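Local structure of hydrazine synthase subunit beta (Candidatus Kuenenia stuttgartiensis, 5C2V) at residues 157-162 and 204-209; 164-169 and 212-217; 228-233 and 268-273; 242-247 and 287-292; 325-330 and 347-352. The protein is a component of the hydrazine synthase complex, which condenses nitric oxide with ammonium to hydrazine, and may modulate passage of the hydroxylamine intermediate between the gamma and alpha subunits. All coordinates share one frame; numbering follows the deposited sequence.

Overall arrangement
The chain forms seven antiparallel sheets arranged as a beta-propeller, and four of the five contacts join elements of successive sheets. Contacts 1 and 3 are the most central, their centres about 9 and 10 Å from the centre of the chain, and are made of aliphatic side chains alone; both use the sheet of strands 190-197 to 241-245, against the preceding and the following sheet respectively. Contact 4 leaves that same sheet by its last strand, meets a helix, and adds a charged ligand site. Contact 2, its centre about 22 Å out, joins loops buried by the gamma and alpha subunits. Contact 5 lies within one blade, at the ends of its first and third strands, and is partly exposed.

Contact 1 (157-162 and 204-209); sequences VAILDT and IAVTHQ
Two residues beyond Val206, which packs on Ile159, His208 NE2 is hydrogen-bonded to Thr231 OG1 on the next strand of the same sheet, while His208 ND1 adds only a weak, nearly straight bond of 3.2 Å to Gln209 O. These bonds lie outside the apolar patch proper, where no hydrogen bond crosses between 157-162 and 204-209. The evidence for packing is a set of methyl contacts. Ile159 CG2 lies 3.8 Å from Val206 CG2 and 3.9 Å from Val206 CG1, so one methyl meets both branches of the valine, and the side chains pass alongside one another, pointing opposite ways. The valine has CG1 anti to its backbone N (chi1 173°), which leaves both branches on the side of Ile159. One step along, Val157 CG1 approaches Ile204 CD1 at 4.3 Å, a looser touch made by the far end of an extended isoleucine. All four residues are buried. Beyond Ile159, Asp161 OD2 forms a salt bridge with Arg193, on the sheet that carries Val206. The contact joins the second strands of two neighbouring propeller blades, 155-160 and 203-211; strand 190-197 contributes Val195 against Ile159 and Tyr197 against both Val157 and Ile204, while strand 168-174 flanks Val157 and Ile159 with Phe172 and Val170.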
# COMPACT_ATOMS: atom_id res chain seq x y z
N VAL B 157 29.16 -33.97 28.53
CA VAL B 157 27.77 -33.95 28.12
C VAL B 157 27.39 -35.26 27.44
O VAL B 157 28.19 -35.85 26.72
CB VAL B 157 27.46 -32.78 27.17
CG1 VAL B 157 27.58 -31.45 27.90
CG2 VAL B 157 28.37 -32.81 25.95
N ALA B 158 26.17 -35.73 27.69
CA ALA B 158 25.69 -36.96 27.06
C ALA B 158 24.29 -36.79 26.50
O ALA B 158 23.36 -36.46 27.24
CB ALA B 158 25.73 -38.11 28.05
N ILE B 159 24.14 -37.00 25.20
CA ILE B 159 22.81 -37.00 24.60
C ILE B 159 22.10 -38.29 24.94
O ILE B 159 22.59 -39.39 24.66
CB ILE B 159 22.86 -36.82 23.07
CG1 ILE B 159 23.95 -37.69 22.46
CG2 ILE B 159 23.08 -35.36 22.72
CD1 ILE B 159 23.93 -37.73 20.95
N LEU B 160 20.92 -38.17 25.54
CA LEU B 160 20.12 -39.34 25.84
C LEU B 160 19.04 -39.47 24.78
O LEU B 160 18.12 -38.67 24.72
CB LEU B 160 19.49 -39.24 27.23
CG LEU B 160 20.39 -38.80 28.38
CD1 LEU B 160 19.60 -38.75 29.68
CD2 LEU B 160 21.59 -39.72 28.51
N ASP B 161 19.17 -40.49 23.95
CA ASP B 161 18.16 -40.76 22.95
C ASP B 161 17.32 -41.88 23.53
O ASP B 161 17.75 -43.03 23.61
CB ASP B 161 18.80 -41.15 21.61
CG ASP B 161 17.79 -41.23 20.48
OD1 ASP B 161 16.73 -40.57 20.58
OD2 ASP B 161 18.07 -41.94 19.49
N THR B 162 16.11 -41.52 23.93
CA THR B 162 15.30 -42.40 24.76
C THR B 162 14.08 -42.87 24.01
O THR B 162 13.21 -42.07 23.65
CB THR B 162 14.88 -41.69 26.06
OG1 THR B 162 16.03 -41.42 26.86
CG2 THR B 162 13.92 -42.57 26.86
N ILE B 204 26.78 -26.07 23.04
CA ILE B 204 26.82 -27.40 22.44
C ILE B 204 25.79 -27.51 21.33
O ILE B 204 24.69 -26.96 21.42
CB ILE B 204 26.56 -28.52 23.47
CG1 ILE B 204 25.30 -28.24 24.29
CG2 ILE B 204 27.76 -28.69 24.39
CD1 ILE B 204 24.94 -29.35 25.25
N ALA B 205 26.15 -28.22 20.26
CA ALA B 205 25.23 -28.47 19.16
C ALA B 205 24.76 -29.92 19.18
O ALA B 205 25.55 -30.83 19.42
CB ALA B 205 25.89 -28.14 17.83
N VAL B 206 23.46 -30.11 18.95
CA VAL B 206 22.87 -31.44 18.92
C VAL B 206 21.94 -31.61 17.72
O VAL B 206 20.95 -30.89 17.59
CB VAL B 206 22.07 -31.74 20.22
CG1 VAL B 206 21.31 -33.05 20.09
CG2 VAL B 206 23.00 -31.76 21.43
N THR B 207 22.24 -32.57 16.86
CA THR B 207 21.40 -32.85 15.70
C THR B 207 20.27 -33.81 16.06
O THR B 207 20.49 -34.81 16.73
CB THR B 207 22.20 -33.45 14.53
OG1 THR B 207 23.13 -34.42 15.04
CG2 THR B 207 22.96 -32.37 13.79
N HIS B 208 19.06 -33.49 15.61
CA HIS B 208 17.90 -34.33 15.90
C HIS B 208 16.72 -34.04 14.97
O HIS B 208 16.83 -33.23 14.05
CB HIS B 208 17.46 -34.15 17.35
CG HIS B 208 16.92 -32.78 17.65
ND1 HIS B 208 15.60 -32.44 17.47
CD2 HIS B 208 17.54 -31.66 18.11
CE1 HIS B 208 15.42 -31.18 17.81
NE2 HIS B 208 16.58 -30.68 18.20
N GLN B 209 15.61 -34.71 15.23
CA GLN B 209 14.38 -34.49 14.47
C GLN B 209 13.24 -34.05 15.39
O GLN B 209 13.21 -34.39 16.57
CB GLN B 209 13.97 -35.76 13.72
CG GLN B 209 14.77 -36.03 12.46
CD GLN B 209 14.22 -37.19 11.66
OE1 GLN B 209 13.91 -38.24 12.21
NE2 GLN B 209 14.08 -37.00 10.35

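Contact 2 (164-169 and 212-217); sequences GSINRS and KNWLPV
Loops from two successive propeller blades meet here: 164-169, which runs into strand 168-174, brings Ile166, and 212-217, part of the long connection between strands 203-211 and 226-234, brings Asn213 and Trp214. The touching atom on the first loop is Ile166 CD1. It lies obliquely above the Asn213 carboxamide, near OD1, ND2 and CG, and the two side chains point at each other from facing loops; at this resolution the closeness should not be read as strain. Ile166 CD1 also comes within 3.9 Å of Trp214 NE1, obliquely to the indole. The carboxamide is in turn backed by that indole: Asn213 CG stands 3.7 Å above the plane of the Trp214 ring, offset toward its rim. Asn213 gains this position with CG set between its backbone N and carbonyl carbon (chi1 58°). Such loops project from the propeller into the complex. Trp214 NE1 donates to Val241 O of the gamma subunit, and its ring stacks on His573 of the alpha subunit and meets Trp88 of the gamma subunit edge-to-face, so Trp214 lies between the two partners between which the beta subunit may modulate transport. Ile166 N is bonded to Asn244 OD1 of the gamma subunit. Within 164-169, Arg168 NE adds a weak bond of 3.0 Å to Ser165 O, bent to 126° at the hydrogen.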
# COMPACT_ATOMS: atom_id res chain seq x y z
N GLY B 164 10.54 -44.27 22.95
CA GLY B 164 9.22 -44.01 23.49
C GLY B 164 9.11 -42.67 24.20
O GLY B 164 8.23 -42.48 25.03
N SER B 165 10.00 -41.74 23.87
CA SER B 165 9.99 -40.43 24.51
C SER B 165 9.93 -39.29 23.50
O SER B 165 10.70 -39.24 22.54
CB SER B 165 11.23 -40.26 25.39
OG SER B 165 11.24 -38.99 26.00
N ILE B 166 8.99 -38.38 23.73
CA ILE B 166 8.90 -37.15 22.95
C ILE B 166 9.92 -36.13 23.45
O ILE B 166 10.56 -35.44 22.65
CB ILE B 166 7.49 -36.54 23.03
CG1 ILE B 166 6.49 -37.46 22.36
CG2 ILE B 166 7.46 -35.16 22.38
CD1 ILE B 166 5.08 -36.98 22.49
N ASN B 167 10.09 -36.07 24.76
CA ASN B 167 11.06 -35.15 25.32
C ASN B 167 12.33 -35.91 25.65
O ASN B 167 12.37 -36.71 26.59
CB ASN B 167 10.50 -34.46 26.57
CG ASN B 167 9.04 -34.09 26.42
OD1 ASN B 167 8.71 -33.00 25.95
ND2 ASN B 167 8.15 -34.99 26.83
N ARG B 168 13.36 -35.64 24.87
CA ARG B 168 14.64 -36.33 25.01
C ARG B 168 15.67 -35.31 25.45
O ARG B 168 15.67 -34.17 24.98
CB ARG B 168 15.03 -37.01 23.69
CG ARG B 168 14.04 -38.08 23.25
CD ARG B 168 14.49 -38.77 21.97
NE ARG B 168 13.40 -39.51 21.33
CZ ARG B 168 13.48 -40.76 20.90
NH1 ARG B 168 14.62 -41.43 21.03
NH2 ARG B 168 12.44 -41.34 20.33
N SER B 169 16.55 -35.72 26.36
CA SER B 169 17.36 -34.75 27.08
C SER B 169 18.86 -34.93 26.92
O SER B 169 19.34 -35.83 26.21
CB SER B 169 17.01 -34.80 28.57
OG SER B 169 17.18 -36.11 29.08
N LYS B 212 5.83 -34.29 14.66
CA LYS B 212 4.57 -33.88 15.25
C LYS B 212 3.80 -35.18 15.41
O LYS B 212 3.27 -35.73 14.44
CB LYS B 212 3.83 -32.88 14.36
CG LYS B 212 4.74 -32.08 13.43
CD LYS B 212 5.57 -31.03 14.16
CE LYS B 212 6.48 -30.29 13.19
NZ LYS B 212 7.16 -29.13 13.84
N ASN B 213 3.75 -35.67 16.64
CA ASN B 213 3.12 -36.94 16.96
C ASN B 213 1.62 -36.85 17.19
O ASN B 213 0.88 -37.80 16.94
CB ASN B 213 3.80 -37.55 18.18
CG ASN B 213 3.75 -36.65 19.39
OD1 ASN B 213 4.57 -35.74 19.54
ND2 ASN B 213 2.79 -36.90 20.26
N TRP B 214 1.18 -35.69 17.67
CA TRP B 214 -0.20 -35.48 18.08
C TRP B 214 -1.08 -35.09 16.90
O TRP B 214 -2.26 -34.79 17.07
CB TRP B 214 -0.29 -34.42 19.18
CG TRP B 214 0.38 -34.81 20.46
CD1 TRP B 214 1.50 -34.25 21.02
CD2 TRP B 214 -0.01 -35.87 21.35
NE1 TRP B 214 1.81 -34.88 22.20
CE2 TRP B 214 0.90 -35.88 22.42
CE3 TRP B 214 -1.05 -36.81 21.34
CZ2 TRP B 214 0.81 -36.80 23.47
CZ3 TRP B 214 -1.14 -37.71 22.38
CH2 TRP B 214 -0.21 -37.70 23.43
N LEU B 215 -0.50 -35.10 15.71
CA LEU B 215 -1.21 -34.66 14.52
C LEU B 215 -1.46 -35.85 13.60
O LEU B 215 -0.69 -36.81 13.59
CB LEU B 215 -0.41 -33.59 13.77
CG LEU B 215 -0.23 -32.21 14.39
CD1 LEU B 215 0.52 -31.31 13.43
CD2 LEU B 215 -1.58 -31.60 14.75
N PRO B 216 -2.56 -35.78 12.83
CA PRO B 216 -2.89 -36.83 11.86
C PRO B 216 -1.80 -36.94 10.80
O PRO B 216 -1.17 -35.93 10.49
CB PRO B 216 -4.20 -36.33 11.24
CG PRO B 216 -4.77 -35.40 12.24
CD PRO B 216 -3.60 -34.74 12.90
N VAL B 217 -1.59 -38.13 10.26
CA VAL B 217 -0.63 -38.25 9.18
C VAL B 217 -1.41 -38.11 7.89
O VAL B 217 -2.18 -39.00 7.51
CB VAL B 217 0.13 -39.60 9.24
CG1 VAL B 217 1.27 -39.61 8.24
CG2 VAL B 217 0.66 -39.83 10.64

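Contact 3 (228-233 and 268-273); sequences NNVTII and LYIGVR
Val230 meets Leu268 and Ile270 through methyl and methine carbons alone. Val230 CG2 and Leu268 CD2 stand 4.2 Å apart, the two side chains reaching toward each other tip to tip, whereas Ile270 CD1 approaches the base of the valine, 4.3 Å from Val230 CB. The torsions explain this division. Val230 CG2 is anti to its own backbone N while CG1 lies between N and the carbonyl carbon (chi1 49°), and the leucine has CG anti to its backbone N (chi1 -177°), which carries the leucine's branched end across to the valine, CD2 being the methyl that meets it. With CA atoms of Val230 and Ile270 9.1 Å apart and no hydrogen bond between the segments, the strands are related by face-to-face packing of two propeller blades, 226-234 being the third strand of one and 267-272 the second of the next. In the next shell, Leu246 touches both Val230 and Ile270, Met261 lies against Leu268, and Pro256 and Thr207 lie against Ile270. The backbone of Val230 is held in its own sheet by hydrogen bonding to Leu244. Farther out, the start of the strand is fixed by polar side chains: Asn228 OD1 is bonded to Gln209 NE2 and to Asn255 N, its ND2 donates to Ser60 O of the gamma subunit, and Asn229 OD1 is bonded to the hydroxyls of Thr210 and Thr227.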
# COMPACT_ATOMS: atom_id res chain seq x y z
N ASN B 228 13.51 -31.44 10.47
CA ASN B 228 14.86 -31.78 10.89
C ASN B 228 15.57 -30.58 11.48
O ASN B 228 15.61 -29.51 10.87
CB ASN B 228 15.63 -32.36 9.72
CG ASN B 228 14.98 -33.60 9.16
OD1 ASN B 228 15.28 -34.72 9.59
ND2 ASN B 228 14.10 -33.42 8.18
N ASN B 229 16.14 -30.76 12.67
CA ASN B 229 16.63 -29.62 13.44
C ASN B 229 17.99 -29.80 14.09
O ASN B 229 18.42 -30.92 14.39
CB ASN B 229 15.61 -29.27 14.53
CG ASN B 229 14.21 -29.05 13.97
OD1 ASN B 229 13.42 -29.99 13.87
ND2 ASN B 229 13.91 -27.81 13.60
N VAL B 230 18.67 -28.68 14.29
CA VAL B 230 19.89 -28.64 15.09
C VAL B 230 19.64 -27.71 16.28
O VAL B 230 19.09 -26.62 16.13
CB VAL B 230 21.10 -28.15 14.27
CG1 VAL B 230 20.77 -26.88 13.51
CG2 VAL B 230 22.32 -27.96 15.17
N THR B 231 20.03 -28.15 17.47
CA THR B 231 19.77 -27.39 18.68
C THR B 231 21.06 -26.91 19.35
O THR B 231 21.97 -27.70 19.60
CB THR B 231 18.95 -28.20 19.70
OG1 THR B 231 17.64 -28.43 19.18
CG2 THR B 231 18.84 -27.46 21.03
N ILE B 232 21.12 -25.61 19.61
CA ILE B 232 22.25 -25.01 20.31
C ILE B 232 21.89 -24.73 21.76
O ILE B 232 20.96 -23.99 22.05
CB ILE B 232 22.70 -23.70 19.64
CG1 ILE B 232 22.88 -23.90 18.13
CG2 ILE B 232 23.98 -23.18 20.27
CD1 ILE B 232 23.93 -24.93 17.77
N ILE B 233 22.64 -25.34 22.68
CA ILE B 233 22.40 -25.15 24.10
C ILE B 233 23.55 -24.36 24.75
O ILE B 233 24.72 -24.71 24.58
CB ILE B 233 22.24 -26.50 24.83
CG1 ILE B 233 20.98 -27.22 24.35
CG2 ILE B 233 22.19 -26.29 26.34
CD1 ILE B 233 20.72 -28.53 25.06
N LEU B 268 29.82 -25.05 11.31
CA LEU B 268 29.34 -26.34 11.79
C LEU B 268 29.08 -27.26 10.60
O LEU B 268 28.48 -26.85 9.60
CB LEU B 268 28.07 -26.18 12.62
CG LEU B 268 27.52 -27.47 13.24
CD1 LEU B 268 28.56 -28.13 14.12
CD2 LEU B 268 26.24 -27.20 14.02
N TYR B 269 29.53 -28.51 10.72
CA TYR B 269 29.38 -29.48 9.64
C TYR B 269 28.45 -30.62 10.05
O TYR B 269 28.67 -31.25 11.08
CB TYR B 269 30.75 -30.02 9.22
CG TYR B 269 31.72 -28.94 8.79
CD1 TYR B 269 32.47 -28.24 9.72
CD2 TYR B 269 31.87 -28.62 7.45
CE1 TYR B 269 33.35 -27.25 9.34
CE2 TYR B 269 32.76 -27.63 7.05
CZ TYR B 269 33.49 -26.95 8.00
OH TYR B 269 34.37 -25.97 7.62
N ILE B 270 27.43 -30.87 9.25
CA ILE B 270 26.42 -31.87 9.59
C ILE B 270 26.24 -32.91 8.49
O ILE B 270 25.80 -32.59 7.38
CB ILE B 270 25.05 -31.21 9.85
CG1 ILE B 270 25.14 -30.21 11.00
CG2 ILE B 270 23.99 -32.28 10.14
CD1 ILE B 270 23.85 -29.48 11.28
N GLY B 271 26.57 -34.16 8.80
CA GLY B 271 26.26 -35.25 7.90
C GLY B 271 24.76 -35.45 7.83
O GLY B 271 24.10 -35.67 8.85
N VAL B 272 24.21 -35.38 6.62
CA VAL B 272 22.80 -35.65 6.40
C VAL B 272 22.68 -36.97 5.66
O VAL B 272 22.99 -37.07 4.46
CB VAL B 272 22.12 -34.53 5.59
CG1 VAL B 272 20.62 -34.76 5.54
CG2 VAL B 272 22.43 -33.17 6.20
N ARG B 273 22.21 -37.97 6.40
CA ARG B 273 22.27 -39.37 6.00
C ARG B 273 21.17 -39.73 5.00
O ARG B 273 21.41 -40.45 4.03
CB ARG B 273 22.17 -40.25 7.24
CG ARG B 273 22.67 -41.68 7.07
CD ARG B 273 22.47 -42.46 8.36
NE ARG B 273 23.23 -43.70 8.38
CZ ARG B 273 22.76 -44.87 7.97
NH1 ARG B 273 21.53 -44.96 7.50
NH2 ARG B 273 23.53 -45.95 8.03

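Contact 4 (242-247 and 287-292); sequences ARLPLD and LGLVRS. With BET (trimethyl glycine), chain R.
The guanidinium of Arg243 presents its edge to the bound trimethyl glycine, whose carboxylate carbon lies in the guanidinium plane, while a second guanidinium, that of Arg291, has Leu287 CB 3.4 Å above one face and toward the rim. The setting is the outermost strand of a propeller blade, 241-245, packed against helix 283-291, the first helix of the insertion between the third and fourth strands of the following blade. Three bonds tie Arg243 to the ligand, with one oxygen shared. NH2 of Arg243 reaches OXT of trimethyl glycine at 2.9 Å, NH1 reaches the same OXT weakly at 3.1 Å, and a weak but straighter bond of 3.3 Å, 162° at the hydrogen, runs from Arg243 NH1 to O of the ligand. A bend at chi3 (-75°) turns the end of the arginine to this position. Asp299 forms a salt bridge with NH2 and His187 O is bonded to NH1, which helps to fix the group's rotation; His187, Glu188 and Arg302 complete the pocket. On the helix side the strand is apolar. Ala242 CB meets Val290 CG2 at 4.2 Å, and Leu244 CD2 meets Leu289 CD2 at 4.4 Å, with Tyr311 touching both leucines. In 287-292, Gly288 O takes two donors from opposite faces of its carbonyl plane: the backbone N of Ser292 at 3.2 Å, and Ser292 OG at 2.7 Å, the hydroxyl tilted 22° from that plane.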
# COMPACT_ATOMS: atom_id res chain seq x y z
N ALA B 242 18.08 -23.59 22.20
CA ALA B 242 17.57 -23.05 20.95
C ALA B 242 17.42 -24.13 19.89
O ALA B 242 18.41 -24.64 19.37
CB ALA B 242 18.49 -21.95 20.44
N ARG B 243 16.18 -24.46 19.57
CA ARG B 243 15.89 -25.43 18.52
C ARG B 243 15.76 -24.71 17.19
O ARG B 243 14.88 -23.87 17.01
CB ARG B 243 14.61 -26.20 18.85
CG ARG B 243 14.67 -26.96 20.17
CD ARG B 243 13.28 -27.38 20.64
NE ARG B 243 12.52 -26.25 21.17
CZ ARG B 243 11.23 -26.30 21.49
NH1 ARG B 243 10.54 -27.42 21.31
NH2 ARG B 243 10.62 -25.23 21.97
N LEU B 244 16.65 -25.04 16.25
CA LEU B 244 16.70 -24.33 14.98
C LEU B 244 16.48 -25.27 13.80
O LEU B 244 16.92 -26.42 13.83
CB LEU B 244 18.03 -23.60 14.84
CG LEU B 244 18.30 -22.49 15.87
CD1 LEU B 244 19.65 -21.84 15.62
CD2 LEU B 244 17.18 -21.46 15.85
N PRO B 245 15.80 -24.78 12.75
CA PRO B 245 15.48 -25.60 11.57
C PRO B 245 16.69 -25.89 10.70
O PRO B 245 17.58 -25.05 10.61
CB PRO B 245 14.47 -24.72 10.82
CG PRO B 245 14.86 -23.33 11.19
CD PRO B 245 15.29 -23.41 12.62
N LEU B 246 16.77 -27.10 10.15
CA LEU B 246 17.70 -27.40 9.06
C LEU B 246 17.06 -27.38 7.67
O LEU B 246 17.75 -27.56 6.66
CB LEU B 246 18.37 -28.75 9.29
CG LEU B 246 19.38 -28.77 10.44
CD1 LEU B 246 19.73 -30.20 10.83
CD2 LEU B 246 20.63 -28.00 10.04
N ASP B 247 15.75 -27.15 7.60
CA ASP B 247 15.00 -27.39 6.36
C ASP B 247 14.57 -26.13 5.62
O ASP B 247 14.28 -25.10 6.23
CB ASP B 247 13.76 -28.23 6.66
CG ASP B 247 14.07 -29.51 7.40
OD1 ASP B 247 15.05 -30.20 7.02
OD2 ASP B 247 13.34 -29.84 8.36
N LEU B 287 25.04 -18.45 16.40
CA LEU B 287 25.24 -18.00 17.77
C LEU B 287 24.84 -16.54 17.91
O LEU B 287 24.34 -16.13 18.96
CB LEU B 287 26.69 -18.19 18.21
CG LEU B 287 27.17 -19.64 18.37
CD1 LEU B 287 28.63 -19.68 18.78
CD2 LEU B 287 26.30 -20.38 19.37
N GLY B 288 25.05 -15.76 16.85
CA GLY B 288 24.58 -14.39 16.82
C GLY B 288 23.07 -14.34 16.95
O GLY B 288 22.52 -13.49 17.65
N LEU B 289 22.40 -15.27 16.28
CA LEU B 289 20.95 -15.38 16.36
C LEU B 289 20.50 -15.81 17.76
O LEU B 289 19.49 -15.34 18.27
CB LEU B 289 20.42 -16.36 15.32
CG LEU B 289 18.90 -16.58 15.30
CD1 LEU B 289 18.17 -15.26 15.10
CD2 LEU B 289 18.51 -17.59 14.23
N VAL B 290 21.28 -16.70 18.37
CA VAL B 290 20.95 -17.19 19.71
C VAL B 290 21.08 -16.09 20.76
O VAL B 290 20.20 -15.93 21.61
CB VAL B 290 21.85 -18.38 20.11
CG1 VAL B 290 21.55 -18.83 21.53
CG2 VAL B 290 21.67 -19.53 19.14
N ARG B 291 22.16 -15.33 20.69
CA ARG B 291 22.42 -14.27 21.67
C ARG B 291 21.42 -13.12 21.57
O ARG B 291 21.06 -12.51 22.57
CB ARG B 291 23.84 -13.72 21.50
CG ARG B 291 24.95 -14.74 21.68
CD ARG B 291 26.31 -14.08 21.60
NE ARG B 291 27.38 -15.01 21.26
CZ ARG B 291 27.91 -15.14 20.04
NH1 ARG B 291 27.47 -14.38 19.05
NH2 ARG B 291 28.88 -16.02 19.82
N SER B 292 20.97 -12.83 20.35
CA SER B 292 20.13 -11.66 20.10
C SER B 292 18.63 -11.97 20.16
O SER B 292 17.81 -11.09 19.92
CB SER B 292 20.47 -11.05 18.74
OG SER B 292 20.25 -11.97 17.69
N BET R . 5.79 -26.93 24.73
CA BET R . 6.54 -27.86 23.79
C BET R . 7.58 -27.01 22.87
O BET R . 7.26 -26.97 21.66
OXT BET R . 8.54 -26.51 23.50
C1 BET R . 4.46 -27.54 25.11
C2 BET R . 5.52 -25.58 24.06
C3 BET R . 6.56 -26.75 26.02

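Contact 5 (325-330 and 347-352); sequences VCLSPD and IRTAVD
Leu327 sets CG beside its backbone N (chi1 -75°), and an extended chi2 of 171° leaves CD2 as the branch that meets Thr349 CG2, at 4.4 Å. Val351 instead has CG1 anti to its backbone N (chi1 -176°), which brings that methyl within 4.2 Å of Asp330 O. These two touches make up the whole contact. Both are loose, no hydrogen bond links 325-330 to 347-352, and the second is a methyl lying near a carbonyl oxygen. The polar ends are engaged within their own segment or by residues between the two: Thr349 OG1 is hydrogen-bonded to Gly331 O and receives from Val351 N a weak bond of 3.4 Å that adds little. The guanidinium of Arg348 forms a cation-pi pair with Phe333. Leu327 and Thr349 belong to the first and third strands of one propeller blade, or to the turn just after it, and meet over Cys334 of the intervening strand 333-338. Tyr269 of strand 267-272, in the preceding blade, packs on both, while a strand of the gamma subunit pairs antiparallel with Ile347 and Arg348 and continues the sheet across the interface.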
# COMPACT_ATOMS: atom_id res chain seq x y z
N VAL B 325 31.00 -37.41 10.09
CA VAL B 325 31.93 -36.45 9.51
C VAL B 325 33.04 -36.09 10.49
O VAL B 325 32.86 -36.20 11.70
CB VAL B 325 31.22 -35.15 9.07
CG1 VAL B 325 30.38 -35.39 7.81
CG2 VAL B 325 30.36 -34.61 10.20
N CYS B 326 34.18 -35.66 9.96
CA CYS B 326 35.28 -35.20 10.80
C CYS B 326 36.11 -34.13 10.10
O CYS B 326 36.06 -34.00 8.88
CB CYS B 326 36.17 -36.37 11.23
SG CYS B 326 37.16 -37.08 9.89
N LEU B 327 36.87 -33.37 10.88
CA LEU B 327 37.67 -32.27 10.33
C LEU B 327 39.16 -32.46 10.57
O LEU B 327 39.58 -33.10 11.53
CB LEU B 327 37.22 -30.94 10.93
CG LEU B 327 35.91 -30.32 10.46
CD1 LEU B 327 35.56 -29.13 11.32
CD2 LEU B 327 36.01 -29.91 9.00
N SER B 328 39.96 -31.88 9.68
CA SER B 328 41.39 -31.77 9.89
C SER B 328 41.64 -30.69 10.94
O SER B 328 40.84 -29.76 11.07
CB SER B 328 42.12 -31.45 8.58
OG SER B 328 41.67 -30.22 8.04
N PRO B 329 42.74 -30.81 11.71
CA PRO B 329 43.02 -29.85 12.78
C PRO B 329 43.14 -28.40 12.30
O PRO B 329 42.93 -27.48 13.10
CB PRO B 329 44.37 -30.34 13.34
CG PRO B 329 44.94 -31.23 12.29
CD PRO B 329 43.76 -31.86 11.63
N ASP B 330 43.45 -28.19 11.03
CA ASP B 330 43.51 -26.84 10.47
C ASP B 330 42.13 -26.39 9.98
O ASP B 330 41.92 -25.21 9.70
CB ASP B 330 44.54 -26.77 9.34
CG ASP B 330 44.32 -27.82 8.27
OD1 ASP B 330 43.26 -28.49 8.28
OD2 ASP B 330 45.21 -27.98 7.41
N ILE B 347 36.04 -32.92 1.31
CA ILE B 347 35.50 -31.60 1.02
C ILE B 347 36.47 -30.49 1.40
O ILE B 347 37.00 -30.48 2.51
CB ILE B 347 34.16 -31.37 1.76
CG1 ILE B 347 33.26 -32.59 1.65
CG2 ILE B 347 33.47 -30.12 1.23
CD1 ILE B 347 31.98 -32.48 2.46
N ARG B 348 36.70 -29.56 0.48
CA ARG B 348 37.48 -28.37 0.78
C ARG B 348 36.55 -27.32 1.37
O ARG B 348 35.60 -26.89 0.72
CB ARG B 348 38.17 -27.84 -0.48
CG ARG B 348 38.98 -26.57 -0.27
CD ARG B 348 40.20 -26.82 0.60
NE ARG B 348 41.09 -25.66 0.63
CZ ARG B 348 41.09 -24.73 1.59
NH1 ARG B 348 40.23 -24.82 2.59
NH2 ARG B 348 41.94 -23.72 1.53
N THR B 349 36.83 -26.90 2.60
CA THR B 349 35.94 -25.99 3.31
C THR B 349 36.16 -24.54 2.91
O THR B 349 37.00 -24.23 2.07
CB THR B 349 36.11 -26.12 4.84
OG1 THR B 349 37.42 -25.68 5.21
CG2 THR B 349 35.92 -27.57 5.27
N ALA B 350 35.39 -23.64 3.53
CA ALA B 350 35.49 -22.22 3.24
C ALA B 350 36.75 -21.62 3.84
O ALA B 350 37.21 -20.55 3.41
CB ALA B 350 34.26 -21.49 3.77
N VAL B 351 37.31 -22.30 4.83
CA VAL B 351 38.52 -21.84 5.50
C VAL B 351 39.71 -21.80 4.54
O VAL B 351 39.95 -22.76 3.80
CB VAL B 351 38.87 -22.74 6.70
CG1 VAL B 351 40.08 -22.19 7.45
CG2 VAL B 351 37.68 -22.86 7.64
N ASP B 352 40.44 -20.69 4.55
CA ASP B 352 41.59 -20.53 3.67
C ASP B 352 42.77 -19.91 4.42
O ASP B 352 43.15 -20.38 5.49
CB ASP B 352 41.23 -19.67 2.46
CG ASP B 352 40.60 -18.35 2.85
OD1 ASP B 352 40.06 -18.25 3.97
OD2 ASP B 352 40.65 -17.40 2.04